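Local atomic coordinates of soluble inorganic pyrophosphatase (Toxoplasma gondii, PDB entry 5WRT), a protein that probably hydrolyses inorganic pyrophosphate to orthophosphate with the help of magnesium ions, as other members of the soluble type I pyrophosphatase family do. Residues A[211-214]-A[215-218]. Numbering follows the deposited sequence.
Sequences ALPA and ADAE
Pro213 and Asp216 run alongside each other in the same sense, the carboxylate oxygen OD2 of Asp216 resting 3.2 Å from CD of Pro213, a close van der Waals contact with the ring CH2 beside the proline nitrogen. With chi1 at -75°, CG of Asp216 stands beside its own backbone N, and the carboxylate is thereby swung back over the start of the helix. Leu212, roughly perpendicular to it, supplies an aliphatic flank, its CB 3.9 Å from CB of Asp216. The backbone closes the first turn: N of Ala217 donates to O of Pro213 (3.0 Å), approached almost head-on at a C=O...N angle of 160°, and N of Glu218 to O of Ala214 (2.8 Å). Here strand 204-212 of the pyrophosphatase beta-sheet gives way to the C-terminal helix 214-232. Proline suits the N-cap position because its ring holds phi near -65° while its carbonyl takes the first i to i+4 bond. Asp216 would be expected to sit favourably near the positive end of the helix dipole, and its OD1 makes a salt bridge to Arg219. The inner side is buried: Ala214 is small enough to be enclosed there, and the methyl of Ala217 fits against Val141 and Ala144 of strand 136-149. The outer side is looser, with Pro213 and Ala215 exposed. Glu218 runs its extended chain outward, back along the first turn, CG passing 3.3 Å from O of Ala214.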
loop_
_atom_site.group_PDB
_atom_site.type_symbol
_atom_site.label_atom_id
_atom_site.label_comp_id
_atom_site.label_asym_id
_atom_site.label_seq_id
_atom_site.Cartn_x
_atom_site.Cartn_y
_atom_site.Cartn_z
ATOM N N ALA A 211 -15.747 -3.402 6.430
ATOM C CA ALA A 211 -15.252 -2.968 7.730
ATOM C C ALA A 211 -16.390 -3.135 8.726
ATOM O O ALA A 211 -17.385 -2.407 8.670
ATOM C CB ALA A 211 -14.764 -1.523 7.672
ATOM N N LEU A 212 -16.253 -4.102 9.627
ATOM C CA LEU A 212 -17.304 -4.372 10.589
ATOM C C LEU A 212 -17.510 -3.156 11.495
ATOM O O LEU A 212 -16.562 -2.421 11.783
ATOM C CB LEU A 212 -16.949 -5.608 11.412
ATOM C CG LEU A 212 -17.220 -6.938 10.697
ATOM C CD1 LEU A 212 -17.166 -8.107 11.666
ATOM C CD2 LEU A 212 -18.543 -6.914 9.942
ATOM N N PRO A 213 -18.739 -2.911 11.942
ATOM C CA PRO A 213 -19.010 -1.725 12.766
ATOM C C PRO A 213 -18.283 -1.781 14.102
ATOM O O PRO A 213 -17.770 -2.817 14.531
ATOM C CB PRO A 213 -20.531 -1.752 12.959
ATOM C CG PRO A 213 -21.051 -2.648 11.888
ATOM C CD PRO A 213 -19.969 -3.636 11.583
ATOM N N ALA A 214 -18.246 -0.619 14.761
ATOM C CA ALA A 214 -17.513 -0.475 16.017
ATOM C C ALA A 214 -17.978 -1.486 17.058
ATOM O O ALA A 214 -17.159 -2.052 17.792
ATOM C CB ALA A 214 -17.659 0.948 16.551
ATOM N N ALA A 215 -19.292 -1.710 17.152
ATOM C CA ALA A 215 -19.813 -2.654 18.136
ATOM C C ALA A 215 -19.305 -4.066 17.873
ATOM O O ALA A 215 -18.975 -4.799 18.812
ATOM C CB ALA A 215 -21.338 -2.624 18.136
ATOM N N ASP A 216 -19.243 -4.471 16.601
ATOM C CA ASP A 216 -18.666 -5.772 16.277
ATOM C C ASP A 216 -17.187 -5.815 16.629
ATOM O O ASP A 216 -16.688 -6.827 17.135
ATOM C CB ASP A 216 -18.861 -6.090 14.796
ATOM C CG ASP A 216 -20.284 -6.480 14.465
ATOM O OD1 ASP A 216 -20.920 -7.169 15.288
ATOM O OD2 ASP A 216 -20.764 -6.104 13.376
ATOM N N ALA A 217 -16.471 -4.720 16.375
ATOM C CA ALA A 217 -15.049 -4.681 16.688
ATOM C C ALA A 217 -14.805 -4.696 18.189
ATOM O O ALA A 217 -13.777 -5.211 18.642
ATOM C CB ALA A 217 -14.405 -3.458 16.046
ATOM N N GLU A 218 -15.725 -4.128 18.974
ATOM C CA GLU A 218 -15.626 -4.255 20.424
ATOM C C GLU A 218 -15.705 -5.716 20.844
ATOM O O GLU A 218 -14.940 -6.168 21.703
ATOM C CB GLU A 218 -16.737 -3.452 21.102
ATOM C CG GLU A 218 -16.574 -1.942 21.050
ATOM C CD GLU A 218 -17.824 -1.216 21.523
ATOM O OE1 GLU A 218 -18.772 -1.898 21.971
ATOM O OE2 GLU A 218 -17.865 0.030 21.439
#